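Local coordinates for protein N-acetylneuraminate epimerase (Escherichia coli, PDB 2UVK) that catalyses the interconversion of the alpha and beta anomers of N-acetylneuraminate (sialic acid) as a homodimeric Kelch-repeat beta-propeller of the periplasm, at residues V88-P93 with V99-H104; Y69-I74 with L171-S176; I24-G27 with A32-K35; H112-H117 with A121-G126; E5-F10 with K43-L48. All coordinates share one frame; numbering follows the deposited sequence.

Contact 1 (V88-P93 with V99-H104); sequences VHKYNP and VKLMSH
K90 N donates to V99 O at 2.8 Å, and V99 N donates back to K90 O. The two residues form an antiparallel hydrogen-bonded pair. L101 N adds a nearly straight bond to V88 O at 2.9 Å. H89 and K100 lie between as a non-hydrogen-bonded pair. K100 CG sits over one face of the H89 ring, offset toward the rim, 4.0 Å from its centroid. This is a CH-pi contact. On the other face of the sheet, K90 bends at chi3 (69°), which brings its CE to 4.0 Å from V99 CG1. V88 CG1 meets L101 CD1 at 3.7 Å.

V88 N also donates to a water, which lies 2.7 Å from L101 O. Further out, F173 packs on V88, L101 and S103, while S103 OG is held by Q178 O. The ring of F51 meets that of H89.

The contact joins the third strand of the blade, 88-92, to the fourth and outermost, 97-100, as a beta hairpin within Kelch 2. Its chemistry is split. Backbone bonds fix the register, and across this contact both lysines pack through their methylenes.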
# COMPACT_ATOMS: atom_id res chain seq x y z
N VAL B 88 -0.85 -7.79 14.01
CA VAL B 88 -1.98 -7.99 14.92
C VAL B 88 -1.50 -8.82 16.11
O VAL B 88 -0.82 -9.85 15.94
CB VAL B 88 -3.13 -8.73 14.21
CG1 VAL B 88 -4.38 -8.82 15.12
CG2 VAL B 88 -3.46 -8.08 12.86
N HIS B 89 -1.83 -8.34 17.30
CA HIS B 89 -1.62 -9.09 18.54
C HIS B 89 -2.97 -9.40 19.15
O HIS B 89 -3.91 -8.64 19.01
CB HIS B 89 -0.78 -8.27 19.50
CG HIS B 89 0.68 -8.23 19.14
ND1 HIS B 89 1.18 -7.42 18.14
CD2 HIS B 89 1.75 -8.87 19.68
CE1 HIS B 89 2.49 -7.57 18.07
NE2 HIS B 89 2.87 -8.44 19.00
N LYS B 90 -3.05 -10.54 19.84
CA LYS B 90 -4.27 -10.95 20.53
C LYS B 90 -4.00 -11.11 22.01
O LYS B 90 -3.05 -11.78 22.39
CB LYS B 90 -4.76 -12.28 19.96
CG LYS B 90 -5.99 -12.85 20.65
CD LYS B 90 -6.51 -14.07 19.92
CE LYS B 90 -5.59 -15.26 20.05
NZ LYS B 90 -5.60 -15.88 21.41
N TYR B 91 -4.85 -10.49 22.82
CA TYR B 91 -4.78 -10.64 24.28
C TYR B 91 -5.99 -11.43 24.75
O TYR B 91 -7.13 -11.10 24.44
CB TYR B 91 -4.79 -9.28 24.95
CG TYR B 91 -4.90 -9.32 26.46
CD1 TYR B 91 -3.81 -9.64 27.26
CD2 TYR B 91 -6.11 -9.04 27.09
CE1 TYR B 91 -3.91 -9.65 28.64
CE2 TYR B 91 -6.22 -9.07 28.49
CZ TYR B 91 -5.11 -9.36 29.23
OH TYR B 91 -5.21 -9.40 30.60
N ASN B 92 -5.70 -12.50 25.50
CA ASN B 92 -6.73 -13.35 26.11
C ASN B 92 -6.92 -12.94 27.58
O ASN B 92 -6.03 -13.11 28.40
CB ASN B 92 -6.33 -14.82 25.96
CG ASN B 92 -7.35 -15.78 26.57
OD1 ASN B 92 -8.32 -15.36 27.18
ND2 ASN B 92 -7.14 -17.07 26.36
N PRO B 93 -8.05 -12.30 27.89
CA PRO B 93 -8.23 -11.84 29.27
C PRO B 93 -8.36 -12.97 30.30
O PRO B 93 -8.03 -12.77 31.48
CB PRO B 93 -9.49 -10.98 29.21
CG PRO B 93 -10.10 -11.17 27.86
CD PRO B 93 -9.18 -11.96 27.01
N VAL B 99 -0.43 -13.00 22.40
CA VAL B 99 0.30 -13.64 21.31
C VAL B 99 0.28 -12.73 20.10
O VAL B 99 -0.67 -12.02 19.86
CB VAL B 99 -0.24 -15.04 20.97
CG1 VAL B 99 -1.66 -14.99 20.41
CG2 VAL B 99 0.72 -15.78 20.04
N LYS B 100 1.36 -12.76 19.34
CA LYS B 100 1.38 -12.10 18.02
C LYS B 100 0.79 -13.09 17.04
O LYS B 100 1.09 -14.29 17.09
CB LYS B 100 2.80 -11.76 17.63
CG LYS B 100 2.88 -11.07 16.26
CD LYS B 100 4.29 -10.63 15.91
CE LYS B 100 4.27 -10.05 14.53
NZ LYS B 100 5.63 -9.74 13.99
N LEU B 101 -0.09 -12.62 16.18
CA LEU B 101 -0.72 -13.49 15.19
C LEU B 101 0.16 -13.54 13.94
O LEU B 101 0.85 -12.56 13.61
CB LEU B 101 -2.14 -13.04 14.85
CG LEU B 101 -3.11 -12.88 16.03
CD1 LEU B 101 -4.49 -12.48 15.54
CD2 LEU B 101 -3.18 -14.15 16.88
N MSE B 102 0.15 -14.69 13.27
CA MSE B 102 0.78 -14.78 11.96
C MSE B 102 -0.25 -14.25 11.00
O MSE B 102 -1.15 -14.97 10.56
CB MSE B 102 1.17 -16.22 11.64
CG MSE B 102 1.89 -16.35 10.30
SE MSE B 102 2.66 -18.11 10.05
CE MSE B 102 4.37 -17.88 10.98
N SER B 103 -0.15 -12.95 10.70
CA SER B 103 -1.17 -12.24 9.97
C SER B 103 -0.54 -10.99 9.38
O SER B 103 0.09 -10.24 10.11
CB SER B 103 -2.27 -11.83 10.94
OG SER B 103 -3.33 -11.19 10.29
N HIS B 104 -0.74 -10.76 8.09
CA HIS B 104 -0.06 -9.65 7.40
C HIS B 104 -1.05 -8.71 6.74
O HIS B 104 -1.58 -9.02 5.66
CB HIS B 104 0.88 -10.24 6.36
CG HIS B 104 2.00 -11.02 6.99
ND1 HIS B 104 2.03 -12.39 7.07
CD2 HIS B 104 3.12 -10.57 7.61
CE1 HIS B 104 3.13 -12.76 7.70
NE2 HIS B 104 3.79 -11.68 8.07
O HOH W 1 0.68 -9.90 12.94

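Contact 2 (Y69-I74 with L171-S176); sequences YVFGGI and LSFDPS
F173 reaches toward Y69 and F71 because its CG is anti to the backbone N (chi1 166°). Y69 and F71 both have CG anti to the carbonyl carbon instead. This shared torsion sends their two rings from one strand to the same phenylalanine.

F71 comes in edge first. F71 CE1 lies over a face of the F173 ring, 3.9 Å from F173 CD2. The planes stand at 79°, with centroids 5.5 Å apart, so this is an edge-to-face (T-shaped) pair. Y69 meets the same ring obliquely, its plane at 59° to that of F173. Y69 CD1 comes to 3.8 Å from F173 CE2. Further along, the Y69 side chain crosses P175 at about a right angle, with Y69 OH 3.3 Å from P175 CB.

The hydroxyl also has a water at the ring edge, in its plane. That water is 2.8 Å from Y69 OH and donates to P175 O at 2.7 Å. Just beyond, D174 OD1 accepts from S176 N in an Asx turn, which shapes the chain after P175.

The ring of W180 also meets that of F173. A121 lies against F71.

The contact packs two neighbouring propeller blades together, the one of strands 60-64 to 97-100 and the one of strands 112-117 to 179-185. Its segments lie in Kelch 2 and Kelch 4. No direct hydrogen bond links the two segments. Cohesion here rests on an aromatic cluster, and the polar link is a single water bridge beside the tyrosine hydroxyl.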
# COMPACT_ATOMS: atom_id res chain seq x y z
N TYR B 69 -7.93 -7.57 20.35
CA TYR B 69 -6.99 -7.49 19.21
C TYR B 69 -6.42 -6.08 19.11
O TYR B 69 -7.16 -5.13 19.23
CB TYR B 69 -7.71 -7.83 17.90
CG TYR B 69 -8.20 -9.26 17.91
CD1 TYR B 69 -7.42 -10.28 17.44
CD2 TYR B 69 -9.43 -9.58 18.48
CE1 TYR B 69 -7.83 -11.64 17.53
CE2 TYR B 69 -9.86 -10.92 18.55
CZ TYR B 69 -9.07 -11.93 18.06
OH TYR B 69 -9.50 -13.27 18.14
N VAL B 70 -5.11 -5.99 18.89
CA VAL B 70 -4.41 -4.70 18.71
C VAL B 70 -3.77 -4.70 17.32
O VAL B 70 -3.13 -5.68 16.93
CB VAL B 70 -3.34 -4.46 19.80
CG1 VAL B 70 -2.55 -3.18 19.51
CG2 VAL B 70 -4.00 -4.38 21.18
N PHE B 71 -3.99 -3.61 16.59
CA PHE B 71 -3.58 -3.46 15.19
C PHE B 71 -2.56 -2.31 15.03
O PHE B 71 -2.84 -1.15 15.33
CB PHE B 71 -4.81 -3.15 14.33
CG PHE B 71 -5.85 -4.21 14.42
CD1 PHE B 71 -5.86 -5.28 13.56
CD2 PHE B 71 -6.85 -4.08 15.38
CE1 PHE B 71 -6.84 -6.28 13.68
CE2 PHE B 71 -7.85 -5.07 15.50
CZ PHE B 71 -7.84 -6.14 14.64
N GLY B 72 -1.39 -2.65 14.50
CA GLY B 72 -0.44 -1.66 14.03
C GLY B 72 0.09 -0.68 15.04
O GLY B 72 0.41 -1.04 16.19
N GLY B 73 0.19 0.58 14.60
CA GLY B 73 0.79 1.67 15.36
C GLY B 73 2.19 2.00 14.88
O GLY B 73 2.74 1.37 13.99
N ILE B 74 2.73 3.01 15.52
CA ILE B 74 4.06 3.53 15.21
C ILE B 74 5.01 3.17 16.36
O ILE B 74 4.73 3.44 17.52
CB ILE B 74 4.03 5.05 15.13
CG1 ILE B 74 3.14 5.54 13.98
CG2 ILE B 74 5.46 5.60 14.91
CD1 ILE B 74 2.76 7.00 14.12
N LEU B 171 -10.48 -2.65 4.85
CA LEU B 171 -9.94 -3.99 5.05
C LEU B 171 -10.76 -4.67 6.14
O LEU B 171 -11.23 -4.01 7.06
CB LEU B 171 -8.48 -3.89 5.52
CG LEU B 171 -7.52 -2.96 4.73
CD1 LEU B 171 -6.14 -2.97 5.44
CD2 LEU B 171 -7.43 -3.34 3.29
N SER B 172 -10.94 -5.98 6.04
CA SER B 172 -11.56 -6.71 7.15
C SER B 172 -10.67 -7.86 7.60
O SER B 172 -10.13 -8.62 6.79
CB SER B 172 -12.97 -7.20 6.79
OG SER B 172 -12.96 -8.16 5.74
N PHE B 173 -10.50 -7.93 8.92
CA PHE B 173 -9.74 -8.99 9.58
C PHE B 173 -10.75 -9.92 10.26
O PHE B 173 -11.57 -9.47 11.05
CB PHE B 173 -8.82 -8.36 10.63
CG PHE B 173 -8.23 -9.35 11.61
CD1 PHE B 173 -7.10 -10.07 11.31
CD2 PHE B 173 -8.82 -9.53 12.87
CE1 PHE B 173 -6.54 -10.97 12.22
CE2 PHE B 173 -8.25 -10.42 13.76
CZ PHE B 173 -7.13 -11.14 13.43
N ASP B 174 -10.64 -11.22 9.95
CA ASP B 174 -11.54 -12.23 10.54
C ASP B 174 -10.78 -12.97 11.63
O ASP B 174 -9.83 -13.68 11.34
CB ASP B 174 -12.01 -13.20 9.45
CG ASP B 174 -13.04 -14.22 9.97
OD1 ASP B 174 -13.21 -14.30 11.19
OD2 ASP B 174 -13.65 -14.92 9.15
N PRO B 175 -11.18 -12.81 12.91
CA PRO B 175 -10.43 -13.45 14.00
C PRO B 175 -10.33 -14.99 13.90
O PRO B 175 -9.38 -15.57 14.39
CB PRO B 175 -11.19 -13.04 15.26
CG PRO B 175 -12.02 -11.88 14.87
CD PRO B 175 -12.31 -12.02 13.42
N SER B 176 -11.30 -15.60 13.25
CA SER B 176 -11.33 -17.05 13.13
C SER B 176 -10.24 -17.59 12.21
O SER B 176 -9.65 -18.63 12.48
CB SER B 176 -12.71 -17.48 12.65
OG SER B 176 -13.70 -17.07 13.58
O HOH W 2 -7.96 -15.02 16.56

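Contact 3 (I24-G27 with A32-K35); sequences IGLG and AWYK
One face of the W33 indole lies on the backbone of G25. G25 CA stands 3.6 Å above the ring plane, over its centre. It makes a CH-pi contact at 3.8 Å from the centroid of the five-membered ring. L26 N lies over the same face, nearer the rim. The L26 side chain closes in on the indole nitrogen, with CG 3.5 Å from W33 NE1. The carbonyl of I24 meets the ring obliquely, near CE3.

These residues form a beta hairpin in Kelch 1, between strands 21-25 and 33-37 of one propeller blade. The W33 side chain leaves its strand with CG beside the backbone N (chi1 -82°), which folds the indole back across the neighbouring strand. A glycine opposite is needed for this, since a CB on G25 would clash with W33 CD2.

With W33 cut back to an alanine, G25 would probably lose its cover and a gap would open beside L26 and V70, where the indole now packs between two blades. Besides V70, L68 and the ring of W98 lie against the indole.

The other face of the sheet carries I24 and Y34. They touch lightly, I24 CG1 being 4.2 Å from Y34 CD2. Beyond them lie T6, P7 and W45.

I24 and Y34 also exchange two backbone hydrogen bonds, with Y34 N to I24 O at 2.8 Å. W33 CA makes a CA-H...O contact with I24 O. Toward the turn, L26 N donates to A32 O at 3.1 Å.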
# COMPACT_ATOMS: atom_id res chain seq x y z
N ILE B 24 -7.15 -0.33 28.53
CA ILE B 24 -6.35 0.72 27.88
C ILE B 24 -4.88 0.39 27.91
O ILE B 24 -4.37 -0.29 28.80
CB ILE B 24 -6.54 2.08 28.54
CG1 ILE B 24 -6.14 2.04 30.02
CG2 ILE B 24 -7.99 2.57 28.36
CD1 ILE B 24 -6.08 3.37 30.68
N GLY B 25 -4.15 0.91 26.93
CA GLY B 25 -2.73 0.67 26.90
C GLY B 25 -2.05 1.39 25.75
O GLY B 25 -2.67 2.08 24.94
N LEU B 26 -0.74 1.25 25.76
CA LEU B 26 0.12 1.79 24.71
C LEU B 26 0.16 3.32 24.71
O LEU B 26 -0.09 3.94 25.72
CB LEU B 26 -0.20 1.17 23.35
CG LEU B 26 -0.21 -0.35 23.32
CD1 LEU B 26 -0.57 -0.92 21.95
CD2 LEU B 26 1.13 -0.93 23.85
N GLY B 27 0.58 3.91 23.59
CA GLY B 27 0.82 5.33 23.57
C GLY B 27 1.86 5.66 24.60
O GLY B 27 2.85 4.91 24.75
N ALA B 32 2.62 -0.91 28.65
CA ALA B 32 1.65 -1.20 29.72
C ALA B 32 0.23 -1.25 29.18
O ALA B 32 -0.15 -0.46 28.32
CB ALA B 32 1.75 -0.18 30.81
N TRP B 33 -0.55 -2.20 29.71
CA TRP B 33 -2.00 -2.28 29.59
C TRP B 33 -2.60 -2.34 30.98
O TRP B 33 -1.95 -2.83 31.92
CB TRP B 33 -2.42 -3.50 28.79
CG TRP B 33 -2.32 -3.24 27.33
CD1 TRP B 33 -1.19 -3.26 26.58
CD2 TRP B 33 -3.39 -2.87 26.45
NE1 TRP B 33 -1.49 -2.97 25.27
CE2 TRP B 33 -2.84 -2.73 25.17
CE3 TRP B 33 -4.77 -2.68 26.62
CZ2 TRP B 33 -3.61 -2.37 24.08
CZ3 TRP B 33 -5.53 -2.35 25.53
CH2 TRP B 33 -4.96 -2.20 24.27
N TYR B 34 -3.79 -1.80 31.10
CA TYR B 34 -4.57 -1.82 32.33
C TYR B 34 -6.01 -2.13 32.02
O TYR B 34 -6.49 -1.85 30.94
CB TYR B 34 -4.51 -0.47 33.03
CG TYR B 34 -3.14 0.13 33.14
CD1 TYR B 34 -2.32 -0.16 34.21
CD2 TYR B 34 -2.67 1.00 32.16
CE1 TYR B 34 -1.04 0.41 34.29
CE2 TYR B 34 -1.39 1.57 32.24
CZ TYR B 34 -0.60 1.28 33.30
OH TYR B 34 0.68 1.86 33.37
N LYS B 35 -6.71 -2.71 33.00
CA LYS B 35 -8.16 -2.90 32.89
C LYS B 35 -8.88 -2.28 34.08
O LYS B 35 -8.30 -2.09 35.14
CB LYS B 35 -8.52 -4.38 32.78
CG LYS B 35 -8.32 -5.20 34.06
CD LYS B 35 -8.65 -6.63 33.75
CE LYS B 35 -8.47 -7.53 34.95
NZ LYS B 35 -8.80 -8.94 34.55

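Contact 4 (H112-H117 with A121-G126); sequences HVTFVH and AYVTGG
Y122 CB lies over the face of F115, 3.6 Å from the ring centroid. The two residues sit on adjacent strands of a beta hairpin, the first two strands of a four-stranded propeller blade. Their ring planes are nearly parallel, at 17°, but the rings are slid apart and barely overlap. F115 has CG between its backbone N and carbonyl carbon (chi1 61°), which swings the ring across toward Y122.

H117 comes to Y122 on the same side of its ring plane as F115. The edge of the imidazole points toward the tyrosine face, offset, with planes at 73°. H117 CB packs on Y122 CE2 at 3.6 Å. The H117 ring is itself stacked on F224. Nearer the other end, V113 and T124 lie side by side, their CG2 atoms 3.7 Å apart. V113, F115 and T124 pack on strands 195-199 and 202-206 of the next blade.

The opposite face carries T114, V123 and A121. V123 CG2 comes to 3.5 Å from T114 OG1, whose hydroxyl is hydrogen-bonded to that of T60. V123 CG1 meets H112 CD2. H112 NE2 bonds to F71 O, and so links this blade to the preceding one.

G126 lies about 9 Å from the side chain of E209, the predicted proton acceptor.

V113 N donates to T124 O at 2.9 Å, while the return bond from T124 N is weak. The F115-Y122 pair is tighter. Y122 N reaches F115 O at 2.8 Å.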
# COMPACT_ATOMS: atom_id res chain seq x y z
N HIS B 112 -4.90 4.91 11.23
CA HIS B 112 -6.09 4.16 10.82
C HIS B 112 -7.15 4.23 11.92
O HIS B 112 -6.90 4.59 13.09
CB HIS B 112 -5.72 2.72 10.54
CG HIS B 112 -5.08 2.02 11.70
ND1 HIS B 112 -3.96 2.51 12.34
CD2 HIS B 112 -5.42 0.87 12.34
CE1 HIS B 112 -3.66 1.70 13.34
NE2 HIS B 112 -4.52 0.69 13.35
N VAL B 113 -8.36 3.85 11.52
CA VAL B 113 -9.41 3.57 12.49
C VAL B 113 -9.70 2.07 12.46
O VAL B 113 -9.31 1.36 11.54
CB VAL B 113 -10.71 4.37 12.18
CG1 VAL B 113 -10.46 5.87 12.33
CG2 VAL B 113 -11.28 3.98 10.82
N THR B 114 -10.40 1.59 13.49
CA THR B 114 -10.90 0.22 13.48
C THR B 114 -12.25 0.17 14.17
O THR B 114 -12.48 0.83 15.19
CB THR B 114 -9.88 -0.72 14.18
OG1 THR B 114 -8.64 -0.64 13.48
CG2 THR B 114 -10.33 -2.16 14.19
N PHE B 115 -13.16 -0.58 13.54
CA PHE B 115 -14.48 -0.85 14.12
C PHE B 115 -14.86 -2.30 13.92
O PHE B 115 -14.32 -2.98 13.05
CB PHE B 115 -15.55 0.10 13.55
CG PHE B 115 -15.77 -0.02 12.06
CD1 PHE B 115 -16.84 -0.74 11.56
CD2 PHE B 115 -14.95 0.64 11.15
CE1 PHE B 115 -17.07 -0.82 10.18
CE2 PHE B 115 -15.18 0.55 9.78
CZ PHE B 115 -16.24 -0.20 9.30
N VAL B 116 -15.81 -2.77 14.73
CA VAL B 116 -16.25 -4.17 14.66
C VAL B 116 -17.63 -4.19 13.97
O VAL B 116 -18.54 -3.45 14.35
CB VAL B 116 -16.33 -4.82 16.08
CG1 VAL B 116 -16.84 -6.28 16.00
CG2 VAL B 116 -14.95 -4.80 16.77
N HIS B 117 -17.73 -5.02 12.94
CA HIS B 117 -19.01 -5.23 12.25
C HIS B 117 -19.17 -6.72 11.92
O HIS B 117 -18.29 -7.36 11.35
CB HIS B 117 -19.07 -4.35 11.02
CG HIS B 117 -20.29 -4.55 10.18
ND1 HIS B 117 -21.52 -4.03 10.52
CD2 HIS B 117 -20.46 -5.19 9.01
CE1 HIS B 117 -22.40 -4.37 9.59
NE2 HIS B 117 -21.78 -5.07 8.66
N ALA B 121 -13.06 -7.28 12.35
CA ALA B 121 -12.48 -5.96 12.56
C ALA B 121 -12.24 -5.31 11.22
O ALA B 121 -11.57 -5.86 10.37
CB ALA B 121 -11.17 -6.08 13.32
N TYR B 122 -12.82 -4.13 11.04
CA TYR B 122 -12.71 -3.37 9.81
C TYR B 122 -11.76 -2.21 10.05
O TYR B 122 -11.86 -1.52 11.07
CB TYR B 122 -14.08 -2.83 9.41
CG TYR B 122 -14.98 -3.85 8.76
CD1 TYR B 122 -15.18 -3.85 7.39
CD2 TYR B 122 -15.62 -4.80 9.52
CE1 TYR B 122 -16.03 -4.79 6.78
CE2 TYR B 122 -16.43 -5.74 8.93
CZ TYR B 122 -16.62 -5.74 7.56
OH TYR B 122 -17.49 -6.68 6.98
N VAL B 123 -10.88 -1.99 9.08
CA VAL B 123 -9.79 -0.99 9.16
C VAL B 123 -9.80 -0.12 7.91
O VAL B 123 -9.92 -0.62 6.80
CB VAL B 123 -8.42 -1.69 9.27
CG1 VAL B 123 -7.29 -0.67 9.22
CG2 VAL B 123 -8.35 -2.55 10.55
N THR B 124 -9.70 1.19 8.10
CA THR B 124 -9.44 2.09 6.97
C THR B 124 -8.63 3.26 7.47
O THR B 124 -8.48 3.44 8.68
CB THR B 124 -10.75 2.55 6.27
OG1 THR B 124 -10.41 3.19 5.04
CG2 THR B 124 -11.60 3.41 7.15
N GLY B 125 -8.08 4.02 6.52
CA GLY B 125 -7.25 5.16 6.87
C GLY B 125 -5.82 4.79 7.23
O GLY B 125 -5.44 3.63 7.26
N GLY B 126 -5.06 5.83 7.51
CA GLY B 126 -3.68 5.68 7.90
C GLY B 126 -2.70 6.18 6.88
O GLY B 126 -3.00 6.29 5.67

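Contact 5 (E5-F10 with K43-L48); sequences ETPVPF and KKWTAL
P7 packs on W45, the two side chains crossing at about a right angle. P7 CD lies over one face of the indole, 4.1 Å from the centroid of its five-membered ring. This is a CH-pi contact. P7 CG also rests on W45 CB at 3.7 Å. T6 adds a looser touch, its CG2 4.2 Å from W45 CZ2. E5 O approaches closely too, oblique to the ring, 3.3 Å from W45 CD1. A chi1 of -67° at W45 turns the ring toward the N-terminal segment.

Among the polar contacts, W45 NE1 is hydrogen-bonded to P4 O. T6 OG1 donates to V8 O at 2.8 Å, tilted out of the carbonyl plane, and so braces the bend after P7. The E5 carboxylate bonds to S1 N through OE2. T333, in the loop before strand 335-341, bonds to E5 OE1 and to the T6 backbone.

With a serine in place of W45, P7 would probably lose the surface it rests on, and P4 O its indole partner.

I24 and Y34 back the indole within its own blade. The N-terminal segment thus lies along the seam between the first and last blades of the Kelch-repeat beta-propeller.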
# COMPACT_ATOMS: atom_id res chain seq x y z
N GLU B 5 -7.81 8.32 37.82
CA GLU B 5 -6.76 8.80 36.92
C GLU B 5 -6.01 7.62 36.34
O GLU B 5 -5.76 6.63 37.04
CB GLU B 5 -5.78 9.71 37.66
CG GLU B 5 -6.39 10.97 38.29
CD GLU B 5 -7.18 11.79 37.29
OE1 GLU B 5 -6.57 12.28 36.33
OE2 GLU B 5 -8.41 11.95 37.46
N THR B 6 -5.62 7.70 35.08
CA THR B 6 -4.84 6.61 34.51
C THR B 6 -3.51 6.55 35.27
O THR B 6 -3.04 7.58 35.77
CB THR B 6 -4.60 6.78 33.01
OG1 THR B 6 -4.05 8.07 32.76
CG2 THR B 6 -5.93 6.65 32.25
N PRO B 7 -2.92 5.34 35.42
CA PRO B 7 -1.69 5.25 36.22
C PRO B 7 -0.48 6.06 35.75
O PRO B 7 0.41 6.37 36.55
CB PRO B 7 -1.38 3.75 36.22
CG PRO B 7 -2.72 3.10 36.01
CD PRO B 7 -3.40 4.01 35.02
N VAL B 8 -0.44 6.39 34.46
CA VAL B 8 0.57 7.30 33.91
C VAL B 8 -0.15 8.22 32.91
O VAL B 8 -1.24 7.87 32.46
CB VAL B 8 1.71 6.55 33.21
CG1 VAL B 8 2.49 5.66 34.21
CG2 VAL B 8 1.20 5.74 32.02
N PRO B 9 0.43 9.41 32.60
CA PRO B 9 -0.13 10.28 31.55
C PRO B 9 -0.26 9.52 30.24
O PRO B 9 0.63 8.77 29.88
CB PRO B 9 0.90 11.41 31.44
CG PRO B 9 1.58 11.42 32.80
CD PRO B 9 1.63 10.00 33.21
N PHE B 10 -1.39 9.70 29.56
CA PHE B 10 -1.86 8.71 28.59
C PHE B 10 -2.37 9.33 27.29
O PHE B 10 -3.57 9.58 27.12
CB PHE B 10 -2.95 7.85 29.25
CG PHE B 10 -3.47 6.75 28.38
CD1 PHE B 10 -4.85 6.62 28.15
CD2 PHE B 10 -2.63 5.81 27.82
CE1 PHE B 10 -5.34 5.63 27.34
CE2 PHE B 10 -3.13 4.81 27.02
CZ PHE B 10 -4.51 4.72 26.78
N LYS B 43 -13.47 1.33 42.13
CA LYS B 43 -12.86 1.31 40.79
C LYS B 43 -11.34 1.48 40.87
O LYS B 43 -10.83 2.31 41.62
CB LYS B 43 -13.47 2.38 39.90
CG LYS B 43 -14.80 1.97 39.32
CD LYS B 43 -15.37 3.01 38.39
CE LYS B 43 -16.08 4.12 39.15
NZ LYS B 43 -17.38 3.65 39.69
N LYS B 44 -10.65 0.70 40.05
CA LYS B 44 -9.22 0.48 40.17
C LYS B 44 -8.66 0.12 38.79
O LYS B 44 -9.29 -0.67 38.09
CB LYS B 44 -9.03 -0.70 41.12
CG LYS B 44 -7.61 -1.10 41.44
CD LYS B 44 -7.59 -2.38 42.27
N TRP B 45 -7.53 0.71 38.39
CA TRP B 45 -6.81 0.21 37.21
C TRP B 45 -5.91 -0.92 37.64
O TRP B 45 -5.08 -0.73 38.53
CB TRP B 45 -5.96 1.29 36.53
CG TRP B 45 -6.75 2.38 35.91
CD1 TRP B 45 -6.90 3.64 36.39
CD2 TRP B 45 -7.51 2.32 34.69
NE1 TRP B 45 -7.72 4.35 35.58
CE2 TRP B 45 -8.10 3.58 34.52
CE3 TRP B 45 -7.75 1.32 33.75
CZ2 TRP B 45 -8.92 3.88 33.42
CZ3 TRP B 45 -8.58 1.61 32.66
CH2 TRP B 45 -9.16 2.89 32.51
N THR B 46 -6.07 -2.09 37.02
CA THR B 46 -5.23 -3.25 37.25
C THR B 46 -4.27 -3.45 36.08
O THR B 46 -4.71 -3.58 34.95
CB THR B 46 -6.09 -4.52 37.40
OG1 THR B 46 -6.92 -4.39 38.57
CG2 THR B 46 -5.23 -5.78 37.50
N ALA B 47 -2.97 -3.51 36.38
CA ALA B 47 -1.94 -3.76 35.36
C ALA B 47 -2.04 -5.16 34.79
O ALA B 47 -2.15 -6.16 35.52
CB ALA B 47 -0.55 -3.52 35.92
N LEU B 48 -2.01 -5.23 33.46
CA LEU B 48 -2.08 -6.48 32.74
C LEU B 48 -0.70 -6.90 32.23
O LEU B 48 0.30 -6.17 32.39
CB LEU B 48 -3.08 -6.32 31.58
CG LEU B 48 -4.50 -5.87 31.95
CD1 LEU B 48 -5.39 -5.80 30.71
CD2 LEU B 48 -5.12 -6.82 33.01

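From the N terminus, contact 5 opens first, at 5-10. Contact 3 follows as a short hairpin, 24-27 with 32-35. It lies wholly within the loop that contact 5 closes at 43-48. Segment 43-48 and contact 3 belong to the first blade, where strands 33-37 and 46-47 are neighbours. Contact 2 opens next, at 69-74. Contact 1 closes a hairpin at 99-104, and contact 4 closes another at 121-126. Both sit, in series, inside the long loop that ends at 171-176. No loops cross. Contact 2 ties the blade of contact 1 to that of contact 4 and touches both. V70 of contact 2 also packs on W33 and L26 of contact 3, joining the first blade to the second.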